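Local coordinates for uncharacterized protein (Pseudomonas aeruginosa, PDB 4E72) that is of unknown function but belongs to the DUF3298 family and, as its precursor probably carries a lipoprotein-type signal, is probably exported from the cytoplasm, at residues W146-L151 against P211-I216; P178-T183 against V187-D192; K154-L157 against K161-Q164. All blocks are in the same frame, centred on the assembly; numbering follows the deposited sequence.

Contact 1 of 3, residues W146-L151 against P211-I216; sequences WKQAEL and PRLNGI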
loop_
_atom_site.group_PDB
_atom_site.type_symbol
_atom_site.label_atom_id
_atom_site.label_comp_id
_atom_site.label_asym_id
_atom_site.label_seq_id
_atom_site.Cartn_x
_atom_site.Cartn_y
_atom_site.Cartn_z
ATOM N N TRP A 146 -12.008 5.786 13.345
ATOM C CA TRP A 146 -12.362 4.389 13.118
ATOM C C TRP A 146 -13.875 4.189 13.225
ATOM O O TRP A 146 -14.386 3.258 12.604
ATOM C CB TRP A 146 -11.549 3.426 13.995
ATOM C CG TRP A 146 -10.089 3.452 13.637
ATOM C CD1 TRP A 146 -9.088 4.053 14.341
ATOM C CD2 TRP A 146 -9.487 2.962 12.421
ATOM N NE1 TRP A 146 -7.891 3.914 13.678
ATOM C CE2 TRP A 146 -8.112 3.276 12.481
ATOM C CE3 TRP A 146 -9.972 2.269 11.298
ATOM C CZ2 TRP A 146 -7.218 2.914 11.465
ATOM C CZ3 TRP A 146 -9.099 1.956 10.275
ATOM C CH2 TRP A 146 -7.735 2.269 10.364
ATOM N N LYS A 147 -14.595 5.116 13.895
ATOM C CA LYS A 147 -16.063 5.088 13.938
ATOM C C LYS A 147 -16.620 5.381 12.554
ATOM O O LYS A 147 -17.575 4.722 12.157
ATOM C CB LYS A 147 -16.639 6.076 14.969
ATOM C CG LYS A 147 -16.402 5.647 16.417
ATOM C CD LYS A 147 -17.388 4.602 16.936
ATOM C CE LYS A 147 -17.223 4.366 18.425
ATOM N NZ LYS A 147 -17.655 5.536 19.251
ATOM N N GLN A 148 -15.988 6.315 11.793
ATOM C CA GLN A 148 -16.364 6.646 10.409
ATOM C C GLN A 148 -15.960 5.533 9.451
ATOM O O GLN A 148 -16.637 5.306 8.450
ATOM C CB GLN A 148 -15.756 7.986 9.951
ATOM C CG GLN A 148 -16.203 9.200 10.786
ATOM C CD GLN A 148 -17.699 9.281 10.961
ATOM O OE1 GLN A 148 -18.449 9.384 9.990
ATOM N NE2 GLN A 148 -18.168 9.180 12.201
ATOM N N ALA A 149 -14.862 4.837 9.763
ATOM C CA ALA A 149 -14.350 3.684 9.014
ATOM C C ALA A 149 -15.360 2.540 9.099
ATOM O O ALA A 149 -15.589 1.865 8.101
ATOM C CB ALA A 149 -13.005 3.253 9.581
ATOM N N GLU A 150 -15.989 2.357 10.300
ATOM C CA GLU A 150 -17.044 1.367 10.577
ATOM C C GLU A 150 -18.256 1.619 9.645
ATOM O O GLU A 150 -18.845 0.677 9.126
ATOM C CB GLU A 150 -17.488 1.453 12.053
ATOM C CG GLU A 150 -16.589 0.747 13.050
ATOM C CD GLU A 150 -16.691 1.154 14.514
ATOM O OE1 GLU A 150 -17.807 1.103 15.081
ATOM O OE2 GLU A 150 -15.632 1.456 15.113
ATOM N N LEU A 151 -18.613 2.895 9.445
ATOM C CA LEU A 151 -19.719 3.301 8.573
ATOM C C LEU A 151 -19.370 2.968 7.106
ATOM O O LEU A 151 -20.214 2.416 6.389
ATOM C CB LEU A 151 -20.033 4.809 8.774
ATOM C CG LEU A 151 -21.094 5.463 7.862
ATOM C CD1 LEU A 151 -22.478 4.805 8.006
ATOM C CD2 LEU A 151 -21.149 6.961 8.102
ATOM N N PRO A 211 -16.584 14.913 4.030
ATOM C CA PRO A 211 -17.500 15.621 4.953
ATOM C C PRO A 211 -17.804 14.836 6.236
ATOM O O PRO A 211 -18.258 15.440 7.211
ATOM C CB PRO A 211 -18.768 15.844 4.118
ATOM C CG PRO A 211 -18.318 15.732 2.699
ATOM C CD PRO A 211 -17.252 14.661 2.733
ATOM N N ARG A 212 -17.522 13.510 6.260
ATOM C CA ARG A 212 -17.695 12.688 7.465
ATOM C C ARG A 212 -16.473 12.845 8.381
ATOM O O ARG A 212 -16.481 12.347 9.517
ATOM C CB ARG A 212 -17.910 11.187 7.106
ATOM C CG ARG A 212 -19.219 10.922 6.353
ATOM C CD ARG A 212 -20.391 10.487 7.228
ATOM N NE ARG A 212 -20.653 11.345 8.386
ATOM C CZ ARG A 212 -21.332 12.488 8.352
ATOM N NH1 ARG A 212 -21.806 12.956 7.204
ATOM N NH2 ARG A 212 -21.527 13.181 9.465
ATOM N N LEU A 213 -15.422 13.534 7.887
ATOM C CA LEU A 213 -14.158 13.695 8.612
ATOM C C LEU A 213 -13.872 15.128 9.096
ATOM O O LEU A 213 -12.730 15.420 9.457
ATOM C CB LEU A 213 -13.006 13.198 7.722
ATOM C CG LEU A 213 -13.102 11.714 7.360
ATOM C CD1 LEU A 213 -12.309 11.414 6.135
ATOM C CD2 LEU A 213 -12.743 10.812 8.554
ATOM N N ASN A 214 -14.910 15.989 9.146
ATOM C CA ASN A 214 -14.832 17.362 9.632
ATOM C C ASN A 214 -14.515 17.329 11.107
ATOM O O ASN A 214 -15.294 16.766 11.881
ATOM C CB ASN A 214 -16.153 18.113 9.388
ATOM C CG ASN A 214 -16.445 18.452 7.948
ATOM O OD1 ASN A 214 -15.588 18.916 7.190
ATOM N ND2 ASN A 214 -17.698 18.313 7.566
ATOM N N GLY A 215 -13.355 17.857 11.484
ATOM C CA GLY A 215 -12.930 17.853 12.880
ATOM C C GLY A 215 -12.252 16.558 13.280
ATOM O O GLY A 215 -11.951 16.357 14.459
ATOM N N ILE A 216 -12.023 15.654 12.291
ATOM C CA ILE A 216 -11.363 14.372 12.489
ATOM C C ILE A 216 -10.012 14.435 11.771
ATOM O O ILE A 216 -8.973 14.292 12.411
ATOM C CB ILE A 216 -12.206 13.128 12.068
ATOM C CG1 ILE A 216 -13.643 13.070 12.679
ATOM C CG2 ILE A 216 -11.452 11.848 12.358
ATOM C CD1 ILE A 216 -13.828 13.438 14.103
#
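Gln-148 holds its CG beside the backbone N and anti to the carbonyl carbon (chi1 -61°), and a second bend at chi2 turns the amide onto the backbone and side chain of Arg-212. The arginine folds back in its turn, with bends at chi2 and chi3 that present NE to the glutamine. NE reaches Gln-148 OE1 in a weak hydrogen bond of 3.4 Å, bent to 134° at the hydrogen. OE1 lies at the edge of the guanidinium, in its plane, while the amide plane is inclined 58° to that group; the two side chains cross at about a right angle. Gln-148 CG also rests 3.4 Å from the carbonyl O of Arg-212. The contact joins helix 142-159 to the short 3-10 turn and loop that follow strand 205-208, packing the chain that leaves the three-stranded sheet against the helix lying on that sheet. One helical turn on, Leu-151 lays CD2 3.7 Å from Arg-212 CD, meeting the aliphatic part of the arginine. On the buried side, Leu-213 CD2 comes within 4.4 Å of Gln-148 CB, and Leu-213 continues inward to Phe-145, Ile-208 and Val-187.

Contact 2 of 3, residues P178-T183 against V187-D192; sequences PHVALT and VTLKYD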
loop_
_atom_site.group_PDB
_atom_site.type_symbol
_atom_site.label_atom_id
_atom_site.label_comp_id
_atom_site.label_asym_id
_atom_site.label_seq_id
_atom_site.Cartn_x
_atom_site.Cartn_y
_atom_site.Cartn_z
ATOM N N PRO A 178 -3.490 -0.727 8.664
ATOM C CA PRO A 178 -2.422 0.291 8.678
ATOM C C PRO A 178 -2.374 1.130 7.382
ATOM O O PRO A 178 -1.658 2.128 7.367
ATOM C CB PRO A 178 -1.130 -0.532 8.811
ATOM C CG PRO A 178 -1.497 -1.926 8.607
ATOM C CD PRO A 178 -2.953 -2.064 8.330
ATOM N N HIS A 179 -3.114 0.745 6.304
ATOM C CA HIS A 179 -3.034 1.373 4.964
ATOM C C HIS A 179 -4.173 2.333 4.695
ATOM O O HIS A 179 -5.279 1.942 4.308
ATOM C CB HIS A 179 -2.985 0.301 3.849
ATOM C CG HIS A 179 -2.228 -0.951 4.216
ATOM N ND1 HIS A 179 -0.901 -0.902 4.643
ATOM C CD2 HIS A 179 -2.617 -2.243 4.141
ATOM C CE1 HIS A 179 -0.540 -2.154 4.844
ATOM N NE2 HIS A 179 -1.520 -3.007 4.509
ATOM N N VAL A 180 -3.870 3.614 4.872
ATOM C CA VAL A 180 -4.798 4.724 4.739
ATOM C C VAL A 180 -4.209 5.684 3.742
ATOM O O VAL A 180 -3.084 6.120 3.944
ATOM C CB VAL A 180 -5.036 5.412 6.125
ATOM C CG1 VAL A 180 -5.911 6.676 5.998
ATOM C CG2 VAL A 180 -5.634 4.449 7.147
ATOM N N ALA A 181 -4.958 6.048 2.691
ATOM C CA ALA A 181 -4.459 7.004 1.712
ATOM C C ALA A 181 -5.347 8.234 1.606
ATOM O O ALA A 181 -6.583 8.116 1.590
ATOM C CB ALA A 181 -4.321 6.357 0.366
ATOM N N LEU A 182 -4.700 9.429 1.523
ATOM C CA LEU A 182 -5.386 10.692 1.358
ATOM C C LEU A 182 -5.696 10.888 -0.139
ATOM O O LEU A 182 -5.143 11.773 -0.800
ATOM C CB LEU A 182 -4.569 11.865 1.947
ATOM C CG LEU A 182 -4.432 11.930 3.494
ATOM C CD1 LEU A 182 -3.529 13.085 3.904
ATOM C CD2 LEU A 182 -5.805 12.101 4.185
ATOM N N THR A 183 -6.583 10.028 -0.682
ATOM C CA THR A 183 -6.991 10.099 -2.083
ATOM C C THR A 183 -7.928 11.337 -2.245
ATOM O O THR A 183 -8.409 11.915 -1.255
ATOM C CB THR A 183 -7.551 8.752 -2.556
ATOM O OG1 THR A 183 -8.356 8.197 -1.527
ATOM C CG2 THR A 183 -6.446 7.756 -2.885
ATOM N N VAL A 187 -11.306 9.436 1.651
ATOM C CA VAL A 187 -10.146 8.810 2.275
ATOM C C VAL A 187 -10.226 7.275 1.953
ATOM O O VAL A 187 -11.261 6.640 2.190
ATOM C CB VAL A 187 -10.034 9.144 3.787
ATOM C CG1 VAL A 187 -9.085 8.190 4.524
ATOM C CG2 VAL A 187 -9.564 10.579 3.974
ATOM N N THR A 188 -9.160 6.705 1.367
ATOM C CA THR A 188 -9.153 5.260 1.041
ATOM C C THR A 188 -8.541 4.432 2.177
ATOM O O THR A 188 -7.431 4.728 2.622
ATOM C CB THR A 188 -8.411 4.999 -0.288
ATOM O OG1 THR A 188 -9.064 5.733 -1.316
ATOM C CG2 THR A 188 -8.364 3.505 -0.678
ATOM N N LEU A 189 -9.273 3.393 2.632
ATOM C CA LEU A 189 -8.780 2.388 3.587
ATOM C C LEU A 189 -8.621 1.100 2.819
ATOM O O LEU A 189 -9.615 0.529 2.349
ATOM C CB LEU A 189 -9.674 2.150 4.821
ATOM C CG LEU A 189 -10.138 3.311 5.690
ATOM C CD1 LEU A 189 -10.659 2.780 7.004
ATOM C CD2 LEU A 189 -9.035 4.263 5.980
ATOM N N LYS A 190 -7.376 0.667 2.641
ATOM C CA LYS A 190 -7.071 -0.538 1.882
ATOM C C LYS A 190 -6.678 -1.678 2.837
ATOM O O LYS A 190 -5.831 -1.498 3.712
ATOM C CB LYS A 190 -5.962 -0.238 0.857
ATOM C CG LYS A 190 -5.429 -1.455 0.128
ATOM C CD LYS A 190 -6.150 -1.712 -1.141
ATOM C CE LYS A 190 -5.221 -1.638 -2.319
ATOM N NZ LYS A 190 -5.924 -2.042 -3.555
ATOM N N TYR A 191 -7.298 -2.849 2.642
ATOM C CA TYR A 191 -7.128 -4.014 3.495
ATOM C C TYR A 191 -6.288 -5.092 2.865
ATOM O O TYR A 191 -6.384 -5.366 1.669
ATOM C CB TYR A 191 -8.506 -4.599 3.888
ATOM C CG TYR A 191 -9.129 -3.743 4.961
ATOM C CD1 TYR A 191 -9.632 -2.476 4.664
ATOM C CD2 TYR A 191 -9.109 -4.141 6.296
ATOM C CE1 TYR A 191 -10.132 -1.645 5.658
ATOM C CE2 TYR A 191 -9.606 -3.314 7.300
ATOM C CZ TYR A 191 -10.089 -2.054 6.982
ATOM O OH TYR A 191 -10.529 -1.199 7.972
ATOM N N ASP A 192 -5.475 -5.727 3.705
ATOM C CA ASP A 192 -4.700 -6.877 3.292
ATOM C C ASP A 192 -5.679 -7.986 2.974
ATOM O O ASP A 192 -6.782 -8.026 3.542
ATOM C CB ASP A 192 -3.716 -7.293 4.401
ATOM C CG ASP A 192 -2.467 -6.416 4.440
ATOM O OD1 ASP A 192 -1.805 -6.261 3.370
ATOM O OD2 ASP A 192 -2.109 -5.937 5.547
#
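Thr-188 N and O pair with Ala-181 O and N at 2.9 and 2.8 Å. Lys-190 N gives a further backbone bond of 3.0 Å to His-179 O. Near the turn, Thr-188 OG1 donates over 2.6 Å to Thr-183 OG1, which lies past the end of the first strand. Thr-183 holds that oxygen between its backbone N and carbonyl carbon (chi1 40°), where it also bonds to Ala-186 O. At the other end His-179 NE2 binds Asp-192 OD2 at 3.2 Å, with a weaker bond to OD1; the ring and carboxylate planes stand 89° apart, and OD2 is met from above the carboxylate plane. The backbone bonds belong to an antiparallel beta hairpin whose second strand, 187-190, is the middle one of a three-stranded sheet and pairs with 205-208 on its far edge. Val-180 and Leu-189, a non-hydrogen-bonded pair, lie side by side, Val-180 CG2 3.6 Å from Leu-189 CD2, on the face covered by Phe-145 of helix 142-159. Val-180 CG1 also meets Val-187 CG1 at 3.8 Å. On the other face His-179, Ala-181 and Lys-190 touch Phe-120 of strand 115-124, and Lys-190 NZ forms a salt bridge with Glu-205.

Contact 3 of 3, residues K154-L157 against K161-Q164; sequences KAWL and KLDQ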
loop_
_atom_site.group_PDB
_atom_site.type_symbol
_atom_site.label_atom_id
_atom_site.label_comp_id
_atom_site.label_asym_id
_atom_site.label_seq_id
_atom_site.Cartn_x
_atom_site.Cartn_y
_atom_site.Cartn_z
ATOM N N LYS A 154 -19.865 -0.645 6.486
ATOM C CA LYS A 154 -21.290 -0.926 6.285
ATOM C C LYS A 154 -21.698 -0.590 4.847
ATOM O O LYS A 154 -22.382 -1.400 4.213
ATOM C CB LYS A 154 -22.161 -0.180 7.308
ATOM C CG LYS A 154 -21.846 -0.562 8.750
ATOM C CD LYS A 154 -22.928 -1.403 9.402
ATOM C CE LYS A 154 -22.832 -1.362 10.915
ATOM N NZ LYS A 154 -23.104 -0.000 11.461
ATOM N N ALA A 155 -21.183 0.536 4.302
ATOM C CA ALA A 155 -21.432 0.927 2.917
ATOM C C ALA A 155 -20.816 -0.093 1.955
ATOM O O ALA A 155 -21.459 -0.440 0.978
ATOM C CB ALA A 155 -20.883 2.318 2.646
ATOM N N TRP A 156 -19.599 -0.597 2.255
ATOM C CA TRP A 156 -18.879 -1.607 1.471
ATOM C C TRP A 156 -19.639 -2.944 1.478
ATOM O O TRP A 156 -19.700 -3.607 0.441
ATOM C CB TRP A 156 -17.448 -1.798 1.998
ATOM C CG TRP A 156 -16.669 -2.859 1.280
ATOM C CD1 TRP A 156 -15.959 -2.716 0.127
ATOM C CD2 TRP A 156 -16.532 -4.239 1.667
ATOM N NE1 TRP A 156 -15.415 -3.923 -0.248
ATOM C CE2 TRP A 156 -15.762 -4.878 0.672
ATOM C CE3 TRP A 156 -16.999 -4.998 2.755
ATOM C CZ2 TRP A 156 -15.443 -6.240 0.730
ATOM C CZ3 TRP A 156 -16.694 -6.354 2.805
ATOM C CH2 TRP A 156 -15.912 -6.956 1.811
ATOM N N LEU A 157 -20.206 -3.342 2.640
ATOM C CA LEU A 157 -21.016 -4.565 2.756
ATOM C C LEU A 157 -22.258 -4.487 1.843
ATOM O O LEU A 157 -22.553 -5.449 1.126
ATOM C CB LEU A 157 -21.465 -4.818 4.213
ATOM C CG LEU A 157 -20.395 -5.265 5.213
ATOM C CD1 LEU A 157 -20.900 -5.081 6.654
ATOM C CD2 LEU A 157 -19.927 -6.713 4.940
ATOM N N LYS A 161 -23.544 -6.690 -1.538
ATOM C CA LYS A 161 -24.731 -7.494 -1.191
ATOM C C LYS A 161 -24.436 -8.469 -0.010
ATOM O O LYS A 161 -24.851 -9.637 -0.027
ATOM C CB LYS A 161 -25.301 -8.242 -2.424
ATOM C CG LYS A 161 -26.053 -7.335 -3.389
ATOM C CD LYS A 161 -26.799 -8.122 -4.459
ATOM C CE LYS A 161 -27.535 -7.200 -5.403
ATOM N NZ LYS A 161 -28.571 -7.915 -6.196
ATOM N N LEU A 162 -23.726 -7.962 1.020
ATOM C CA LEU A 162 -23.356 -8.735 2.210
ATOM C C LEU A 162 -24.037 -8.157 3.458
ATOM O O LEU A 162 -23.862 -8.671 4.561
ATOM C CB LEU A 162 -21.820 -8.772 2.364
ATOM C CG LEU A 162 -21.047 -9.536 1.265
ATOM C CD1 LEU A 162 -19.576 -9.168 1.255
ATOM C CD2 LEU A 162 -21.242 -11.058 1.381
ATOM N N ASP A 163 -24.871 -7.117 3.243
ATOM C CA ASP A 163 -25.654 -6.348 4.214
ATOM C C ASP A 163 -26.541 -7.253 5.102
ATOM O O ASP A 163 -26.669 -6.980 6.298
ATOM C CB ASP A 163 -26.510 -5.313 3.441
ATOM C CG ASP A 163 -27.745 -4.792 4.150
ATOM O OD1 ASP A 163 -27.592 -4.126 5.202
ATOM O OD2 ASP A 163 -28.864 -5.024 3.640
ATOM N N GLN A 164 -27.142 -8.313 4.522
ATOM C CA GLN A 164 -28.016 -9.254 5.245
ATOM C C GLN A 164 -27.316 -10.614 5.532
ATOM O O GLN A 164 -27.865 -11.420 6.289
ATOM C CB GLN A 164 -29.345 -9.493 4.485
ATOM C CG GLN A 164 -30.141 -8.230 4.122
ATOM C CD GLN A 164 -30.774 -7.535 5.306
ATOM O OE1 GLN A 164 -30.173 -6.652 5.933
ATOM N NE2 GLN A 164 -32.024 -7.875 5.601
#
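A Schellman motif ends helix 142-159 here, and the contact spans it from Leu-157, in the last turn, to Leu-162 just past the C-prime residue. Lys-161 fills that C-prime position with a left-handed backbone (phi 56°), which reverses the chain so that the next amide faces back toward the helix. That amide, Leu-162 N, donates to Leu-157 O over 2.8 Å with an angle of 165° at the hydrogen, approaching from a direction tilted 33° out of the carbonyl plane; Lys-161 N completes the motif by bonding to Leu-158 O. The turn also brings the two leucines together, their side chains crossing at about a right angle, with Leu-157 CD2 3.8 Å from Leu-162 CB. In Leu-162, CG lies beside the backbone N and carries CD1 to within 4.3 Å of CH2 of Trp-156, at an oblique angle to the indole. Tyr-201 touches both Trp-156 and Leu-162, and Phe-168 of helix 166-171 packs on Leu-162, tying the helix end to the next helix. The Leu-162 amide thus uses a carbonyl at the helix C terminus, where the regular intrahelical pattern runs out, while the two leucines beside it are buried, so polar satisfaction and hydrophobic packing are achieved by the same turn.

Overall arrangement
From the N terminus, the chain first runs through the large mixed sheet and reaches helix 142-159, whose 146-151 part opens contact 1. Contact 3 closes first, a short loop at the end of the same helix, before the chain passes through helix 166-171. Contact 2 then closes the hairpin of strands 179-181 and 187-190, in series with contact 3. Contact 1 closes last, at 211-216 after strand 205-208, so its long loop encloses the other two. Contacts 1 and 2 touch directly, Ala-149 CB lying 3.5 Å from Leu-189 CD1, which packs the helix on the three-stranded sheet; contacts 2 and 3 stay about 7 Å apart at their nearest atoms.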